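Local coordinates for protein glutaredoxin 2 (Salmonella enterica subsp. enterica serovar Typhimurium, PDB 3IR4) that binds glutathione and, as a glutaredoxin with a glutathione S-transferase-like fold, probably catalyses glutathione-dependent thiol-disulfide exchange, at residues G145-I150 with T186-I191; M50-Q55 with M66-Y71. All blocks are in the same frame, centred on the assembly; numbering follows the deposited sequence.

Contact 1: G145-I150 with T186-I191; sequences GLIKKI and TLVAGI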
loop_
_atom_site.group_PDB
_atom_site.type_symbol
_atom_site.label_atom_id
_atom_site.label_comp_id
_atom_site.label_asym_id
_atom_site.label_seq_id
_atom_site.Cartn_x
_atom_site.Cartn_y
_atom_site.Cartn_z
ATOM N N GLY A 145 11.036 20.430 0.377
ATOM C CA GLY A 145 10.273 20.747 -0.818
ATOM C C GLY A 145 9.270 19.661 -1.197
ATOM O O GLY A 145 8.164 19.933 -1.634
ATOM N N LEU A 146 9.671 18.397 -1.043
ATOM C CA LEU A 146 8.797 17.278 -1.369
ATOM C C LEU A 146 7.596 17.247 -0.421
ATOM O O LEU A 146 6.481 16.966 -0.847
ATOM C CB LEU A 146 9.558 15.957 -1.317
ATOM C CG LEU A 146 10.562 15.744 -2.443
ATOM C CD1 LEU A 146 11.545 14.636 -2.082
ATOM C CD2 LEU A 146 9.842 15.388 -3.731
ATOM N N ILE A 147 7.846 17.509 0.856
ATOM C CA ILE A 147 6.780 17.560 1.864
ATOM C C ILE A 147 5.794 18.675 1.551
ATOM O O ILE A 147 4.552 18.514 1.674
ATOM C CB ILE A 147 7.378 17.695 3.298
ATOM C CG1 ILE A 147 8.051 16.368 3.703
ATOM C CG2 ILE A 147 6.310 18.149 4.314
ATOM C CD1 ILE A 147 8.988 16.442 4.902
ATOM N N LYS A 148 6.301 19.823 1.131
ATOM C CA LYS A 148 5.403 20.910 0.749
ATOM C C LYS A 148 4.569 20.531 -0.480
ATOM O O LYS A 148 3.388 20.866 -0.571
ATOM C CB LYS A 148 6.239 22.174 0.481
ATOM C CG LYS A 148 5.425 23.416 0.101
ATOM C CD LYS A 148 6.302 24.638 -0.140
ATOM C CE LYS A 148 5.476 25.876 -0.434
ATOM N NZ LYS A 148 4.756 26.341 0.777
ATOM N N LYS A 149 5.197 19.829 -1.432
ATOM C CA LYS A 149 4.488 19.347 -2.631
ATOM C C LYS A 149 3.351 18.409 -2.273
ATOM O O LYS A 149 2.225 18.594 -2.730
ATOM C CB LYS A 149 5.420 18.624 -3.627
ATOM C CG LYS A 149 6.229 19.509 -4.599
ATOM C CD LYS A 149 7.208 18.680 -5.451
ATOM C CE LYS A 149 6.507 17.602 -6.250
ATOM N NZ LYS A 149 5.541 18.212 -7.197
ATOM N N ILE A 150 3.621 17.404 -1.452
ATOM C CA ILE A 150 2.540 16.496 -1.107
ATOM C C ILE A 150 1.461 17.243 -0.296
ATOM O O ILE A 150 0.274 16.987 -0.453
ATOM C CB ILE A 150 3.073 15.189 -0.501
ATOM C CG1 ILE A 150 1.940 14.174 -0.354
ATOM C CG2 ILE A 150 3.744 15.452 0.826
ATOM C CD1 ILE A 150 1.169 13.839 -1.652
ATOM N N THR A 186 2.124 8.062 5.845
ATOM C CA THR A 186 2.213 8.255 7.288
ATOM C C THR A 186 3.623 7.973 7.826
ATOM O O THR A 186 3.921 8.303 8.968
ATOM C CB THR A 186 1.154 7.494 8.094
ATOM O OG1 THR A 186 1.345 6.082 7.975
ATOM C CG2 THR A 186 -0.240 7.883 7.692
ATOM N N LEU A 187 4.489 7.362 7.006
ATOM C CA LEU A 187 5.885 7.171 7.399
ATOM C C LEU A 187 6.677 8.485 7.285
ATOM O O LEU A 187 7.800 8.574 7.785
ATOM C CB LEU A 187 6.534 6.113 6.516
ATOM C CG LEU A 187 7.911 5.575 6.938
ATOM C CD1 LEU A 187 7.806 4.881 8.260
ATOM C CD2 LEU A 187 8.421 4.633 5.857
ATOM N N VAL A 188 6.131 9.467 6.586
ATOM C CA VAL A 188 6.827 10.719 6.331
ATOM C C VAL A 188 6.477 11.767 7.387
ATOM O O VAL A 188 5.427 12.407 7.324
ATOM C CB VAL A 188 6.489 11.287 4.918
ATOM C CG1 VAL A 188 7.324 12.512 4.630
ATOM C CG2 VAL A 188 6.700 10.212 3.849
ATOM N N ALA A 189 7.378 11.954 8.355
ATOM C CA ALA A 189 7.219 13.014 9.342
ATOM C C ALA A 189 7.237 14.363 8.625
ATOM O O ALA A 189 8.060 14.588 7.748
ATOM C CB ALA A 189 8.354 12.950 10.384
ATOM N N GLY A 190 6.315 15.241 8.976
ATOM C CA GLY A 190 6.290 16.614 8.527
ATOM C C GLY A 190 5.118 17.023 7.661
ATOM O O GLY A 190 4.891 18.206 7.436
ATOM N N ILE A 191 4.383 16.052 7.142
ATOM C CA ILE A 191 3.277 16.327 6.232
ATOM C C ILE A 191 2.110 17.009 6.951
ATOM O O ILE A 191 1.750 16.649 8.081
ATOM C CB ILE A 191 2.779 15.030 5.560
ATOM C CG1 ILE A 191 3.841 14.515 4.583
ATOM C CG2 ILE A 191 1.474 15.283 4.801
ATOM C CD1 ILE A 191 3.507 13.193 3.920
#

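Contact 2: M50-Q55 with M66-Y71; sequences MVPILQ and MDIVHY. With GSH (glutathione), chain B; SO4 (sulfate ion), chain D.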
loop_
_atom_site.group_PDB
_atom_site.type_symbol
_atom_site.label_atom_id
_atom_site.label_comp_id
_atom_site.label_asym_id
_atom_site.label_seq_id
_atom_site.Cartn_x
_atom_site.Cartn_y
_atom_site.Cartn_z
HETATM N N MSE A 50 7.712 -11.914 -7.059
HETATM C CA MSE A 50 6.731 -10.828 -7.033
HETATM C C MSE A 50 5.750 -11.103 -5.928
HETATM O O MSE A 50 5.404 -12.260 -5.692
HETATM C CB MSE A 50 6.003 -10.704 -8.383
HETATM C CG MSE A 50 5.097 -9.483 -8.491
HETATM SE SE MSE A 50 4.301 -9.226 -10.231
HETATM C CE MSE A 50 3.099 -10.728 -10.215
ATOM N N VAL A 51 5.339 -10.026 -5.249
ATOM C CA VAL A 51 4.308 -10.082 -4.215
ATOM C C VAL A 51 3.330 -8.938 -4.537
ATOM O O VAL A 51 3.714 -7.953 -5.161
ATOM C CB VAL A 51 4.878 -9.981 -2.805
ATOM C CG1 VAL A 51 5.653 -11.243 -2.454
ATOM C CG2 VAL A 51 5.701 -8.694 -2.628
ATOM N N PRO A 52 2.063 -9.042 -4.113
ATOM C CA PRO A 52 1.480 -10.086 -3.266
ATOM C C PRO A 52 1.162 -11.387 -4.001
ATOM O O PRO A 52 0.928 -11.387 -5.212
ATOM C CB PRO A 52 0.144 -9.469 -2.830
ATOM C CG PRO A 52 -0.207 -8.514 -3.937
ATOM C CD PRO A 52 1.125 -7.926 -4.355
ATOM N N ILE A 53 1.136 -12.469 -3.221
ATOM C CA ILE A 53 0.664 -13.759 -3.699
ATOM C C ILE A 53 -0.354 -14.265 -2.699
ATOM O O ILE A 53 -0.082 -14.357 -1.523
ATOM C CB ILE A 53 1.801 -14.804 -3.811
ATOM C CG1 ILE A 53 2.891 -14.317 -4.752
ATOM C CG2 ILE A 53 1.225 -16.158 -4.262
ATOM C CD1 ILE A 53 4.220 -15.105 -4.651
ATOM N N LEU A 54 -1.536 -14.607 -3.179
ATOM C CA LEU A 54 -2.529 -15.277 -2.375
ATOM C C LEU A 54 -2.469 -16.767 -2.579
ATOM O O LEU A 54 -2.397 -17.232 -3.713
ATOM C CB LEU A 54 -3.925 -14.841 -2.847
ATOM C CG LEU A 54 -5.125 -15.514 -2.150
ATOM C CD1 LEU A 54 -5.212 -15.119 -0.683
ATOM C CD2 LEU A 54 -6.426 -15.201 -2.889
ATOM N N GLN A 55 -2.498 -17.531 -1.487
ATOM C CA GLN A 55 -2.700 -18.956 -1.567
ATOM C C GLN A 55 -4.178 -19.193 -1.239
ATOM O O GLN A 55 -4.639 -18.829 -0.160
ATOM C CB GLN A 55 -1.782 -19.722 -0.618
ATOM C CG GLN A 55 -1.871 -21.227 -0.806
ATOM C CD GLN A 55 -0.723 -22.003 -0.158
ATOM O OE1 GLN A 55 -0.104 -21.547 0.798
ATOM N NE2 GLN A 55 -0.445 -23.195 -0.686
HETATM N N MSE A 66 -4.874 -6.641 -7.939
HETATM C CA MSE A 66 -6.294 -6.388 -8.247
HETATM C C MSE A 66 -7.050 -7.685 -8.504
HETATM O O MSE A 66 -8.255 -7.752 -8.254
HETATM C CB MSE A 66 -6.436 -5.394 -9.381
HETATM C CG MSE A 66 -5.878 -4.014 -9.092
HETATM SE SE MSE A 66 -6.412 -3.233 -7.390
HETATM C CE MSE A 66 -8.306 -3.163 -7.680
ATOM N N ASP A 67 -6.368 -8.704 -9.035
ATOM C CA ASP A 67 -7.012 -10.007 -9.191
ATOM C C ASP A 67 -7.331 -10.608 -7.828
ATOM O O ASP A 67 -8.382 -11.211 -7.657
ATOM C CB ASP A 67 -6.174 -10.954 -10.020
ATOM C CG ASP A 67 -6.050 -10.516 -11.464
ATOM O OD1 ASP A 67 -6.771 -9.591 -11.915
ATOM O OD2 ASP A 67 -5.200 -11.063 -12.175
ATOM N N ILE A 68 -6.423 -10.470 -6.870
ATOM C CA ILE A 68 -6.661 -10.922 -5.516
ATOM C C ILE A 68 -7.845 -10.146 -4.930
ATOM O O ILE A 68 -8.727 -10.726 -4.323
ATOM C CB ILE A 68 -5.392 -10.747 -4.661
ATOM C CG1 ILE A 68 -4.271 -11.639 -5.186
ATOM C CG2 ILE A 68 -5.682 -11.001 -3.186
ATOM C CD1 ILE A 68 -2.919 -11.304 -4.600
ATOM N N VAL A 69 -7.831 -8.822 -5.050
ATOM C CA VAL A 69 -8.893 -7.980 -4.526
ATOM C C VAL A 69 -10.252 -8.476 -5.004
ATOM O O VAL A 69 -11.158 -8.671 -4.222
ATOM C CB VAL A 69 -8.655 -6.497 -4.911
ATOM C CG1 VAL A 69 -9.922 -5.645 -4.724
ATOM C CG2 VAL A 69 -7.480 -5.908 -4.089
ATOM N N HIS A 70 -10.383 -8.631 -6.314
ATOM C CA HIS A 70 -11.688 -9.039 -6.857
ATOM C C HIS A 70 -12.072 -10.472 -6.512
ATOM O O HIS A 70 -13.225 -10.731 -6.211
ATOM C CB HIS A 70 -11.760 -8.773 -8.330
ATOM C CG HIS A 70 -11.789 -7.317 -8.656
ATOM N ND1 HIS A 70 -10.808 -6.699 -9.395
ATOM C CD2 HIS A 70 -12.684 -6.345 -8.329
ATOM C CE1 HIS A 70 -11.098 -5.415 -9.511
ATOM N NE2 HIS A 70 -12.229 -5.171 -8.866
ATOM N N TYR A 71 -11.127 -11.407 -6.546
ATOM C CA TYR A 71 -11.420 -12.778 -6.163
ATOM C C TYR A 71 -11.985 -12.824 -4.741
ATOM O O TYR A 71 -13.038 -13.408 -4.462
ATOM C CB TYR A 71 -10.145 -13.616 -6.265
ATOM C CG TYR A 71 -10.304 -15.012 -5.691
ATOM C CD1 TYR A 71 -10.992 -16.002 -6.380
ATOM C CD2 TYR A 71 -9.805 -15.322 -4.440
ATOM C CE1 TYR A 71 -11.153 -17.286 -5.837
ATOM C CE2 TYR A 71 -9.952 -16.592 -3.888
ATOM C CZ TYR A 71 -10.634 -17.574 -4.581
ATOM O OH TYR A 71 -10.779 -18.845 -4.047
HETATM N N1 GSH B . 1.274 -5.873 -10.856
HETATM C CA1 GSH B . 1.651 -6.346 -9.517
HETATM C C1 GSH B . 0.441 -6.346 -8.621
HETATM O O11 GSH B . -0.484 -5.537 -8.904
HETATM O O12 GSH B . 0.420 -7.120 -7.646
HETATM C CB1 GSH B . 2.744 -5.435 -8.975
HETATM C CG1 GSH B . 3.375 -6.021 -7.713
HETATM C CD1 GSH B . 4.702 -5.399 -7.333
HETATM O OE1 GSH B . 5.182 -4.356 -8.036
HETATM N N2 GSH B . 5.333 -5.848 -6.278
HETATM C CA2 GSH B . 6.695 -5.479 -5.902
HETATM C C2 GSH B . 7.618 -6.632 -6.120
HETATM O O2 GSH B . 7.185 -7.865 -5.872
HETATM C CB2 GSH B . 6.760 -5.006 -4.431
HETATM S SG2 GSH B . 5.847 -3.476 -4.043
HETATM N N3 GSH B . 8.848 -6.397 -6.501
HETATM C CA3 GSH B . 9.708 -7.443 -6.997
HETATM C C3 GSH B . 10.873 -7.575 -6.092
HETATM O O31 GSH B . 10.826 -7.019 -4.951
HETATM O O32 GSH B . 11.860 -8.243 -6.494
HETATM S S SO4 D . -11.372 -21.183 -6.787
HETATM O O1 SO4 D . -12.077 -20.567 -5.657
HETATM O O2 SO4 D . -10.848 -20.181 -7.743
HETATM O O3 SO4 D . -10.287 -22.012 -6.287
HETATM O O4 SO4 D . -12.318 -22.093 -7.452
#

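Contact 1: G145-I150 with T186-I191
I147, on helix 143-160, puts its side chain against the loop that follows helix 173-185, and its CG1, CG2 and CD1 each touch that loop. CG2 carries the closest approach, 3.4 Å from the carbonyl O of G190; it is directed at the loop because chi1 of -71° sets it anti to the backbone N. CD1 lies 3.5 Å from A189 O. On the buried side CG1 of I147 meets CG1 of V188 at 4.0 Å, the two side chains passing one another while running opposite ways. One turn further along the helix, CG2 of I150, in the conformer described, reaches CD1 of I191 at 3.8 Å, and L185 of helix 173-185 touches both of these isoleucines. Tight as I147 sits against the carbonyls of A189 and G190, the outward sides of these two exposed residues face solvent, and the methyl of A189 points away from the helix. The loop bends here through a type II beta turn from V188 to I191. G190 has a positive phi of 115°, at which a side chain would jam against the preceding carbonyl O, and its bare CA also lets I147 come close. Helix and turn thus meet through van der Waals contact alone, which implies a join within the C-terminal helical domain that depends on shape fit rather than on directed polar bonds.

Contact 2: M50-Q55 with M66-Y71
I68 of helix 65-74 supplies most of the apolar contact, pointing toward the chain from P52 to L54. Its CD1 lies 3.9 Å from CG of the P52 ring, the two side chains meeting obliquely, and the same methyl comes close to the backbone N of L54. CG1 of I68 packs 4.0 Å from CB of L54. L54, its CG anti to the backbone N (chi1 177°), carries CD2 onward to Y71, 3.7 Å from ring atom CD2 in the conformer described, with L54 roughly perpendicular to the Y71 side chain. CD of P52 makes a non-bonded contact of 3.5 Å with carboxylate O12 of glutathione. Polar bonds occupy the two ends. In that same conformer the hydroxyl of Y71 donates to O1 of a sulfate, probably from the crystallisation liquor, at 2.7 Å; this oxygen sits at the ring edge, in its plane, and K56 binds the same ion. At the other end V51 grips glutathione through its backbone: V51 N donates to O2 (2.9 Å, 158°), and N2 of glutathione returns a bond to V51 O (2.9 Å, 159°). The V51-P52 peptide bond is cis, and antiparallel, strand-like pairing next to a cis proline is the hallmark of the thioredoxin fold. Strand 53-55 lies between strands 5-8 and 61-63 in the mixed sheet. Helix 65-74 packs against one face of that sheet, the axes of strand 53-55 and helix segment 66-71 approaching to 9.1 Å; P52 also touches F14, C15 and A18 of helix 13-25, and M66 and V69 reach I176 of helix 173-185.

How the contacts relate
The two contacts belong to different domains: contact 2 lies in the thioredoxin-like N-terminal domain, contact 1 in the helical C-terminal one. Their centres are 30 Å apart, on opposite sides of the chain's centre, and their nearest atoms remain about 16 Å from each other. Contact 2 includes three residues of the glutathione pocket and adjoins the probable CxxC redox motif at the start of helix 13-25; contact 1 contributes no residue to that pocket. Helix 173-185 packs near both contacts, its first turns beside contact 2 and its last residues beside contact 1.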